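Local coordinates for chorismate synthase (Aquifex aeolicus, PDB 1Q1L), which catalyses the last step of chorismate biosynthesis, the anti-1,4-elimination of phosphate from 5-enolpyruvylshikimate-3-phosphate, with reduced FMN as cofactor, at residues M260-I271 against V318-I326; G160-G171 against L227-V238. All blocks are in the same frame, centred on the assembly; numbering follows the deposited sequence.

Contact 1 (M260-I271 against V318-I326); sequences MMSIQAIKGVEI and VVRVAMKPI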
loop_
_atom_site.group_PDB
_atom_site.type_symbol
_atom_site.label_atom_id
_atom_site.label_comp_id
_atom_site.label_asym_id
_atom_site.label_seq_id
_atom_site.Cartn_x
_atom_site.Cartn_y
_atom_site.Cartn_z
HETATM N N MSE A 260 -18.136 3.649 1.887
HETATM C CA MSE A 260 -19.585 3.444 1.966
HETATM C C MSE A 260 -20.074 2.309 1.078
HETATM O O MSE A 260 -20.817 1.436 1.525
HETATM C CB MSE A 260 -20.347 4.722 1.586
HETATM C CG MSE A 260 -20.183 5.869 2.552
HETATM SE SE MSE A 260 -20.699 5.394 4.355
HETATM C CE MSE A 260 -20.439 7.126 5.150
HETATM N N MSE A 261 -19.663 2.329 -0.185
HETATM C CA MSE A 261 -20.081 1.311 -1.140
HETATM C C MSE A 261 -19.581 -0.075 -0.753
HETATM O O MSE A 261 -20.137 -1.087 -1.195
HETATM C CB MSE A 261 -19.572 1.654 -2.539
HETATM C CG MSE A 261 -20.237 0.868 -3.644
HETATM SE SE MSE A 261 -22.042 1.518 -4.017
HETATM C CE MSE A 261 -21.563 2.967 -5.208
ATOM N N SER A 262 -18.539 -0.128 0.073
ATOM C CA SER A 262 -17.992 -1.413 0.490
ATOM C C SER A 262 -18.908 -2.101 1.502
ATOM O O SER A 262 -18.782 -3.296 1.747
ATOM C CB SER A 262 -16.587 -1.245 1.093
ATOM O OG SER A 262 -16.630 -0.645 2.378
ATOM N N ILE A 263 -19.827 -1.347 2.094
ATOM C CA ILE A 263 -20.754 -1.924 3.069
ATOM C C ILE A 263 -21.725 -2.856 2.335
ATOM O O ILE A 263 -22.212 -2.538 1.250
ATOM C CB ILE A 263 -21.549 -0.817 3.810
ATOM C CG1 ILE A 263 -20.579 0.109 4.546
ATOM C CG2 ILE A 263 -22.530 -1.438 4.806
ATOM C CD1 ILE A 263 -21.235 1.365 5.124
ATOM N N GLN A 264 -21.994 -4.016 2.921
ATOM C CA GLN A 264 -22.895 -4.977 2.300
ATOM C C GLN A 264 -24.243 -4.352 1.955
ATOM O O GLN A 264 -24.782 -3.568 2.732
ATOM C CB GLN A 264 -23.118 -6.170 3.231
ATOM C CG GLN A 264 -24.241 -7.093 2.775
ATOM C CD GLN A 264 -24.467 -8.255 3.725
ATOM O OE1 GLN A 264 -25.394 -9.045 3.548
ATOM N NE2 GLN A 264 -23.614 -8.365 4.741
ATOM N N ALA A 265 -24.767 -4.707 0.784
ATOM C CA ALA A 265 -26.061 -4.224 0.299
ATOM C C ALA A 265 -26.095 -2.784 -0.206
ATOM O O ALA A 265 -27.116 -2.347 -0.747
ATOM C CB ALA A 265 -27.134 -4.412 1.380
ATOM N N ILE A 266 -25.008 -2.040 -0.033
ATOM C CA ILE A 266 -24.979 -0.654 -0.496
ATOM C C ILE A 266 -24.759 -0.596 -2.003
ATOM O O ILE A 266 -23.763 -1.105 -2.517
ATOM C CB ILE A 266 -23.871 0.160 0.200
ATOM C CG1 ILE A 266 -24.104 0.179 1.714
ATOM C CG2 ILE A 266 -23.849 1.588 -0.342
ATOM C CD1 ILE A 266 -25.484 0.666 2.126
ATOM N N LYS A 267 -25.687 0.039 -2.713
ATOM C CA LYS A 267 -25.584 0.134 -4.165
ATOM C C LYS A 267 -25.454 1.556 -4.693
ATOM O O LYS A 267 -25.273 1.763 -5.894
ATOM C CB LYS A 267 -26.793 -0.554 -4.806
ATOM C CG LYS A 267 -26.724 -2.079 -4.757
ATOM C CD LYS A 267 -25.639 -2.560 -5.699
ATOM C CE LYS A 267 -25.512 -4.059 -5.728
ATOM N NZ LYS A 267 -24.383 -4.440 -6.613
ATOM N N GLY A 268 -25.552 2.538 -3.808
ATOM C CA GLY A 268 -25.435 3.911 -4.261
ATOM C C GLY A 268 -24.883 4.837 -3.206
ATOM O O GLY A 268 -25.096 4.634 -2.010
ATOM N N VAL A 269 -24.154 5.852 -3.649
ATOM C CA VAL A 269 -23.590 6.821 -2.726
ATOM C C VAL A 269 -23.504 8.197 -3.374
ATOM O O VAL A 269 -23.073 8.337 -4.519
ATOM C CB VAL A 269 -22.181 6.392 -2.262
ATOM C CG1 VAL A 269 -21.309 6.132 -3.462
ATOM C CG2 VAL A 269 -21.557 7.491 -1.405
ATOM N N GLU A 270 -23.928 9.213 -2.635
ATOM C CA GLU A 270 -23.878 10.581 -3.127
ATOM C C GLU A 270 -23.199 11.449 -2.092
ATOM O O GLU A 270 -23.367 11.231 -0.894
ATOM C CB GLU A 270 -25.287 11.142 -3.345
ATOM C CG GLU A 270 -26.110 10.460 -4.409
ATOM C CD GLU A 270 -27.514 11.043 -4.495
ATOM O OE1 GLU A 270 -27.825 11.681 -5.517
ATOM O OE2 GLU A 270 -28.303 10.872 -3.538
ATOM N N ILE A 271 -22.424 12.424 -2.551
ATOM C CA ILE A 271 -21.793 13.363 -1.637
ATOM C C ILE A 271 -22.643 14.624 -1.795
ATOM O O ILE A 271 -22.688 15.221 -2.870
ATOM C CB ILE A 271 -20.336 13.686 -2.030
ATOM C CG1 ILE A 271 -19.483 12.408 -2.018
ATOM C CG2 ILE A 271 -19.761 14.721 -1.061
ATOM C CD1 ILE A 271 -19.342 11.753 -0.657
ATOM N N VAL A 318 -21.453 15.551 4.146
ATOM C CA VAL A 318 -22.748 14.891 4.066
ATOM C C VAL A 318 -22.741 13.860 2.968
ATOM O O VAL A 318 -22.465 14.171 1.808
ATOM C CB VAL A 318 -23.873 15.902 3.806
ATOM C CG1 VAL A 318 -25.216 15.173 3.664
ATOM C CG2 VAL A 318 -23.930 16.903 4.941
ATOM N N VAL A 319 -23.065 12.630 3.346
ATOM C CA VAL A 319 -23.073 11.514 2.416
ATOM C C VAL A 319 -24.418 10.804 2.421
ATOM O O VAL A 319 -24.957 10.500 3.482
ATOM C CB VAL A 319 -21.976 10.494 2.805
ATOM C CG1 VAL A 319 -21.795 9.481 1.717
ATOM C CG2 VAL A 319 -20.681 11.227 3.105
ATOM N N ARG A 320 -24.944 10.522 1.235
ATOM C CA ARG A 320 -26.234 9.839 1.107
ATOM C C ARG A 320 -25.934 8.421 0.628
ATOM O O ARG A 320 -25.199 8.229 -0.339
ATOM C CB ARG A 320 -27.124 10.588 0.109
ATOM C CG ARG A 320 -27.065 12.107 0.268
ATOM C CD ARG A 320 -28.235 12.801 -0.426
ATOM N NE ARG A 320 -29.506 12.469 0.208
ATOM C CZ ARG A 320 -30.427 11.671 -0.323
ATOM N NH1 ARG A 320 -30.233 11.115 -1.513
ATOM N NH2 ARG A 320 -31.540 11.413 0.348
ATOM N N VAL A 321 -26.510 7.435 1.306
ATOM C CA VAL A 321 -26.238 6.038 1.006
ATOM C C VAL A 321 -27.485 5.199 0.762
ATOM O O VAL A 321 -28.430 5.224 1.551
ATOM C CB VAL A 321 -25.425 5.420 2.170
ATOM C CG1 VAL A 321 -24.931 4.038 1.803
ATOM C CG2 VAL A 321 -24.259 6.346 2.525
ATOM N N ALA A 322 -27.462 4.432 -0.326
ATOM C CA ALA A 322 -28.596 3.591 -0.703
ATOM C C ALA A 322 -28.339 2.108 -0.468
ATOM O O ALA A 322 -27.351 1.546 -0.960
ATOM C CB ALA A 322 -28.945 3.836 -2.167
HETATM N N MSE A 323 -29.229 1.475 0.289
HETATM C CA MSE A 323 -29.113 0.050 0.585
HETATM C C MSE A 323 -30.231 -0.721 -0.113
HETATM O O MSE A 323 -31.407 -0.417 0.074
HETATM C CB MSE A 323 -29.207 -0.188 2.092
HETATM C CG MSE A 323 -28.993 -1.634 2.478
HETATM SE SE MSE A 323 -29.529 -1.993 4.281
HETATM C CE MSE A 323 -31.377 -2.457 3.901
ATOM N N LYS A 324 -29.866 -1.718 -0.912
ATOM C CA LYS A 324 -30.861 -2.505 -1.630
ATOM C C LYS A 324 -31.586 -3.436 -0.669
ATOM O O LYS A 324 -31.104 -3.700 0.434
ATOM C CB LYS A 324 -30.200 -3.328 -2.734
ATOM C CG LYS A 324 -29.455 -4.560 -2.240
ATOM C CD LYS A 324 -28.897 -5.358 -3.410
ATOM C CE LYS A 324 -28.563 -6.798 -3.015
ATOM N NZ LYS A 324 -27.514 -6.897 -1.967
ATOM N N PRO A 325 -32.761 -3.943 -1.075
ATOM C CA PRO A 325 -33.547 -4.850 -0.238
ATOM C C PRO A 325 -32.733 -6.085 0.132
ATOM O O PRO A 325 -32.065 -6.682 -0.713
ATOM C CB PRO A 325 -34.738 -5.201 -1.128
ATOM C CG PRO A 325 -34.873 -4.011 -2.005
ATOM C CD PRO A 325 -33.445 -3.703 -2.356
ATOM N N ILE A 326 -32.805 -6.459 1.401
ATOM C CA ILE A 326 -32.086 -7.609 1.923
ATOM C C ILE A 326 -32.683 -8.923 1.392
ATOM O O ILE A 326 -33.863 -8.979 1.056
ATOM C CB ILE A 326 -32.097 -7.547 3.476
ATOM C CG1 ILE A 326 -30.655 -7.502 3.991
ATOM C CG2 ILE A 326 -32.915 -8.692 4.063
ATOM C CD1 ILE A 326 -29.832 -6.363 3.403
#

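Contact 2 (G160-G171 against L227-V238); sequences GIKIGSFVVSIG and LGGVFEVFALNV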
loop_
_atom_site.group_PDB
_atom_site.type_symbol
_atom_site.label_atom_id
_atom_site.label_comp_id
_atom_site.label_asym_id
_atom_site.label_seq_id
_atom_site.Cartn_x
_atom_site.Cartn_y
_atom_site.Cartn_z
ATOM N N GLY A 160 -13.124 17.769 18.418
ATOM C CA GLY A 160 -14.441 18.370 18.300
ATOM C C GLY A 160 -15.212 17.916 17.077
ATOM O O GLY A 160 -16.280 18.461 16.772
ATOM N N ILE A 161 -14.684 16.911 16.381
ATOM C CA ILE A 161 -15.327 16.385 15.178
ATOM C C ILE A 161 -16.392 15.359 15.569
ATOM O O ILE A 161 -16.105 14.346 16.209
ATOM C CB ILE A 161 -14.275 15.768 14.213
ATOM C CG1 ILE A 161 -13.403 16.891 13.625
ATOM C CG2 ILE A 161 -14.961 14.971 13.111
ATOM C CD1 ILE A 161 -12.218 16.415 12.798
ATOM N N LYS A 162 -17.632 15.643 15.185
ATOM C CA LYS A 162 -18.811 14.730 15.516
ATOM C C LYS A 162 -19.417 14.002 14.186
ATOM O O LYS A 162 -19.628 14.670 13.077
ATOM C CB LYS A 162 -20.036 15.613 16.331
ATOM C CG LYS A 162 -19.452 16.522 17.814
ATOM C CD LYS A 162 -20.755 17.635 18.502
ATOM C CE LYS A 162 -20.085 18.747 19.815
ATOM N NZ LYS A 162 -18.744 19.676 19.284
ATOM N N ILE A 163 -19.683 12.710 14.313
ATOM C CA ILE A 163 -20.229 11.947 13.218
ATOM C C ILE A 163 -21.589 11.427 13.654
ATOM O O ILE A 163 -21.769 11.021 14.800
ATOM C CB ILE A 163 -19.271 10.802 12.836
ATOM C CG1 ILE A 163 -18.015 11.417 12.194
ATOM C CG2 ILE A 163 -19.965 9.822 11.928
ATOM C CD1 ILE A 163 -17.051 10.432 11.612
ATOM N N GLY A 164 -22.556 11.475 12.746
ATOM C CA GLY A 164 -23.884 11.003 13.072
ATOM C C GLY A 164 -24.604 10.637 11.805
ATOM O O GLY A 164 -24.044 10.787 10.717
ATOM N N SER A 165 -25.845 10.172 11.936
ATOM C CA SER A 165 -26.630 9.779 10.778
ATOM C C SER A 165 -28.099 9.586 11.140
ATOM O O SER A 165 -28.502 9.729 12.294
ATOM C CB SER A 165 -26.089 8.473 10.196
ATOM O OG SER A 165 -26.284 7.402 11.104
ATOM N N PHE A 166 -28.894 9.253 10.134
ATOM C CA PHE A 166 -30.320 9.019 10.329
ATOM C C PHE A 166 -30.918 8.500 9.039
ATOM O O PHE A 166 -30.440 8.823 7.953
ATOM C CB PHE A 166 -31.020 10.313 10.774
ATOM C CG PHE A 166 -30.661 11.512 9.950
ATOM C CD1 PHE A 166 -31.244 11.721 8.706
ATOM C CD2 PHE A 166 -29.707 12.415 10.403
ATOM C CE1 PHE A 166 -30.875 12.814 7.924
ATOM C CE2 PHE A 166 -29.330 13.507 9.629
ATOM C CZ PHE A 166 -29.916 13.706 8.390
ATOM N N VAL A 167 -31.961 7.685 9.161
ATOM C CA VAL A 167 -32.626 7.111 7.999
ATOM C C VAL A 167 -33.569 8.132 7.368
ATOM O O VAL A 167 -34.253 8.871 8.073
ATOM C CB VAL A 167 -33.426 5.855 8.404
ATOM C CG1 VAL A 167 -34.143 5.275 7.196
ATOM C CG2 VAL A 167 -32.489 4.824 9.014
ATOM N N VAL A 168 -33.604 8.175 6.039
ATOM C CA VAL A 168 -34.470 9.118 5.341
ATOM C C VAL A 168 -35.554 8.427 4.517
ATOM O O VAL A 168 -36.481 9.077 4.026
ATOM C CB VAL A 168 -33.657 10.047 4.420
ATOM C CG1 VAL A 168 -32.650 10.833 5.240
ATOM C CG2 VAL A 168 -32.959 9.238 3.350
ATOM N N SER A 169 -35.437 7.111 4.368
ATOM C CA SER A 169 -36.422 6.348 3.612
ATOM C C SER A 169 -36.258 4.850 3.820
ATOM O O SER A 169 -35.141 4.344 3.931
ATOM C CB SER A 169 -36.313 6.665 2.116
ATOM O OG SER A 169 -35.105 6.162 1.571
ATOM N N ILE A 170 -37.387 4.154 3.895
ATOM C CA ILE A 170 -37.426 2.702 4.054
ATOM C C ILE A 170 -38.481 2.247 3.066
ATOM O O ILE A 170 -39.652 2.608 3.198
ATOM C CB ILE A 170 -37.871 2.272 5.466
ATOM C CG1 ILE A 170 -36.841 2.712 6.502
ATOM C CG2 ILE A 170 -38.039 0.758 5.519
ATOM C CD1 ILE A 170 -37.193 2.295 7.918
ATOM N N GLY A 171 -38.075 1.466 2.076
ATOM C CA GLY A 171 -39.027 1.016 1.080
ATOM C C GLY A 171 -39.487 2.229 0.301
ATOM O O GLY A 171 -38.687 3.125 0.026
ATOM N N LEU A 227 -37.348 -5.070 2.407
ATOM C CA LEU A 227 -37.213 -3.645 2.131
ATOM C C LEU A 227 -35.786 -3.109 2.144
ATOM O O LEU A 227 -34.918 -3.608 2.856
ATOM C CB LEU A 227 -38.049 -2.859 3.144
ATOM C CG LEU A 227 -39.379 -2.226 2.712
ATOM C CD1 LEU A 227 -39.951 -2.905 1.483
ATOM C CD2 LEU A 227 -40.343 -2.298 3.891
ATOM N N GLY A 228 -35.560 -2.081 1.334
ATOM C CA GLY A 228 -34.262 -1.441 1.270
ATOM C C GLY A 228 -34.416 -0.102 1.961
ATOM O O GLY A 228 -35.424 0.135 2.629
ATOM N N GLY A 229 -33.439 0.781 1.809
ATOM C CA GLY A 229 -33.542 2.076 2.452
ATOM C C GLY A 229 -32.412 3.024 2.116
ATOM O O GLY A 229 -31.422 2.650 1.483
ATOM N N VAL A 230 -32.567 4.267 2.548
ATOM C CA VAL A 230 -31.564 5.286 2.308
ATOM C C VAL A 230 -31.304 6.044 3.593
ATOM O O VAL A 230 -32.236 6.357 4.340
ATOM C CB VAL A 230 -32.036 6.285 1.232
ATOM C CG1 VAL A 230 -31.018 7.398 1.080
ATOM C CG2 VAL A 230 -32.250 5.565 -0.091
ATOM N N PHE A 231 -30.037 6.319 3.872
ATOM C CA PHE A 231 -29.701 7.092 5.056
ATOM C C PHE A 231 -28.645 8.128 4.719
ATOM O O PHE A 231 -27.991 8.050 3.680
ATOM C CB PHE A 231 -29.212 6.199 6.199
ATOM C CG PHE A 231 -28.024 5.360 5.851
ATOM C CD1 PHE A 231 -28.189 4.104 5.281
ATOM C CD2 PHE A 231 -26.736 5.819 6.102
ATOM C CE1 PHE A 231 -27.081 3.312 4.969
ATOM C CE2 PHE A 231 -25.624 5.030 5.790
ATOM C CZ PHE A 231 -25.800 3.778 5.225
ATOM N N GLU A 232 -28.506 9.121 5.587
ATOM C CA GLU A 232 -27.521 10.161 5.376
ATOM C C GLU A 232 -26.575 10.138 6.564
ATOM O O GLU A 232 -27.000 9.999 7.714
ATOM C CB GLU A 232 -28.210 11.529 5.234
ATOM C CG GLU A 232 -29.330 11.513 4.184
ATOM C CD GLU A 232 -29.987 12.863 3.945
ATOM O OE1 GLU A 232 -30.109 13.657 4.902
ATOM O OE2 GLU A 232 -30.400 13.119 2.791
ATOM N N VAL A 233 -25.286 10.234 6.275
ATOM C CA VAL A 233 -24.269 10.230 7.314
ATOM C C VAL A 233 -23.572 11.566 7.222
ATOM O O VAL A 233 -23.308 12.050 6.125
ATOM C CB VAL A 233 -23.215 9.119 7.077
ATOM C CG1 VAL A 233 -22.291 9.008 8.288
ATOM C CG2 VAL A 233 -23.901 7.810 6.806
ATOM N N PHE A 234 -23.269 12.168 8.362
ATOM C CA PHE A 234 -22.603 13.456 8.348
ATOM C C PHE A 234 -21.492 13.506 9.378
ATOM O O PHE A 234 -21.450 12.700 10.314
ATOM C CB PHE A 234 -23.612 14.573 8.639
ATOM C CG PHE A 234 -24.165 14.536 10.036
ATOM C CD1 PHE A 234 -23.475 15.126 11.085
ATOM C CD2 PHE A 234 -25.353 13.868 10.311
ATOM C CE1 PHE A 234 -23.959 15.048 12.393
ATOM C CE2 PHE A 234 -25.839 13.785 11.605
ATOM C CZ PHE A 234 -25.141 14.378 12.650
ATOM N N ALA A 235 -20.592 14.462 9.189
ATOM C CA ALA A 235 -19.486 14.700 10.104
ATOM C C ALA A 235 -19.424 16.211 10.248
ATOM O O ALA A 235 -19.413 16.932 9.246
ATOM C CB ALA A 235 -18.179 14.165 9.526
ATOM N N LEU A 236 -19.395 16.688 11.489
ATOM C CA LEU A 236 -19.355 18.118 11.764
ATOM C C LEU A 236 -17.997 18.591 12.269
ATOM O O LEU A 236 -17.264 17.840 12.914
ATOM C CB LEU A 236 -20.419 18.483 12.804
ATOM C CG LEU A 236 -21.862 18.077 12.490
ATOM C CD1 LEU A 236 -22.785 18.521 13.608
ATOM C CD2 LEU A 236 -22.282 18.701 11.171
ATOM N N ASN A 237 -17.682 19.848 11.961
ATOM C CA ASN A 237 -16.443 20.497 12.379
ATOM C C ASN A 237 -15.170 19.947 11.754
ATOM O O ASN A 237 -14.102 19.981 12.368
ATOM C CB ASN A 237 -16.324 20.464 13.903
ATOM C CG ASN A 237 -17.494 21.147 14.585
ATOM O OD1 ASN A 237 -17.850 22.269 14.239
ATOM N ND2 ASN A 237 -18.098 20.470 15.561
ATOM N N VAL A 238 -15.280 19.437 10.534
ATOM C CA VAL A 238 -14.117 18.922 9.837
ATOM C C VAL A 238 -13.485 20.135 9.165
ATOM O O VAL A 238 -14.144 20.856 8.417
ATOM C CB VAL A 238 -14.515 17.881 8.770
ATOM C CG1 VAL A 238 -13.285 17.428 7.987
ATOM C CG2 VAL A 238 -15.182 16.687 9.438
#

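Contact 1 (M260-I271 against V318-I326)
V319 lies against three side chains of 260-271: its CG1 meets V269 CG2 at 3.7 Å and M260 CG a little farther off, while CG2 runs alongside I271 CD1. The next residue, R320, pairs with E270 through both backbone N-H groups, and their side chains lie side by side pointing the same way. The guanidinium edge does the binding: R320 NH1 reaches E270 OE2 at 2.8 Å, with the oxygen 3° out of the guanidinium plane and the carboxylate plane turned 70° against it. E270 OE1 accepts from F275 N, and R320 NE forms a salt bridge with E232, so R320 spans two acids. With an alanine in place of R320, E270 OE2 is likely to lose its cation across the strands and E232 one of its two. On the other sheet face V321 crosses I266 at about a right angle, its CG1 wedged at 3.4 Å from both I266 CG2 and I266 CD1, closer than carbons normally pack; chi1 of -171° sets that methyl anti to the backbone N and against the isoleucine. A322 faces both K267 and G268, a classic beta bulge: A322 O accepts from K267 N, and A322 N donates to G268 O from above the carbonyl plane. M323 CG then touches A265 CB at 3.5 Å. K324 N binds A265 O at 2.8 Å, prolonging the antiparallel pairing beyond the strand, while K324 NZ stays 6.1 Å from K267 NZ, which is held by the carbonyl oxygens of L304 and T307 of the second subunit. The chemistry thus divides between an apolar face, an ion pair on the other face, and a backbone link that joins A265 and K324, both predicted to bind FMN, consistent with a cofactor site built at the strand ends.

Contact 2 (G160-G171 against L227-V238)
V230 O is gripped by two backbone donors, V168 N at 2.8 Å and S169 N at 3.3 Å, the first bond nearly straight (170°) and the second more bent. Two successive residues thus face V230, which defines a classic beta bulge in strand 162-170. At the bulge V168 lies against strand 229-236: CG2 meets V230 CG1 at 3.5 Å, while CG1 lies against CG and CD of E232. The antiparallel ladder continues from here to K162 and L236. Beyond the ladder the side-chain amide of N237 donates through ND2 to G160 O, in the residue that closes a Schellman motif at the end of helix 142-157.

The F234 ring lies on the backbone of G164. With chi1 at 67°, F234 CG sits between its own backbone N and carbonyl carbon, which folds the ring over G164; the glycine CA lies 3.9 Å from the ring centroid and 25° off the normal, a CH-pi contact. G164 O rests over a ring face, offset toward the rim, and accepts from F234 N. With no side chain at G164, the ring comes down on the backbone itself. F166 crosses F234 at about a right angle, CE2 to CE2 at 4.0 Å, and its other side presents CE1 in edge-on fashion to E232 OE1 at 3.2 Å. Y183 OH bonds that same OE1, and K181 joins R320 as a second cation at OE2. S165 OG, on the opposite sheet face, bonds E364 of helix 356-379. Helix 187-197 packs on F166 and F234. The contact joins the middle strand, 229-236, to its neighbour 162-170; the ring's close fit rests on the bare backbone of G164, and the hydroxyl and the cations around the buried E232 carboxylate probably offset its charge.

How the contacts relate
From the N terminus, strand 162-170 comes first, and contact 2 closes a loop when strand 229-236 returns against it after 55 residues that include helices 187-197 and 210-221. Helix 252-261 then leads into strand 266-271, and contact 1 closes a second loop when strand 317-323 arrives. The loops follow in series, neither enclosing the other. Strand 317-323 lies between 229-236 and 266-271, so it joins the two contacts in one antiparallel sheet, through the probable hydrogen bond of M323 N to G229 O and a shared arginine. Helix 356-379 packs on both contacts, and at strand 266-271 the sheet runs on into the second subunit.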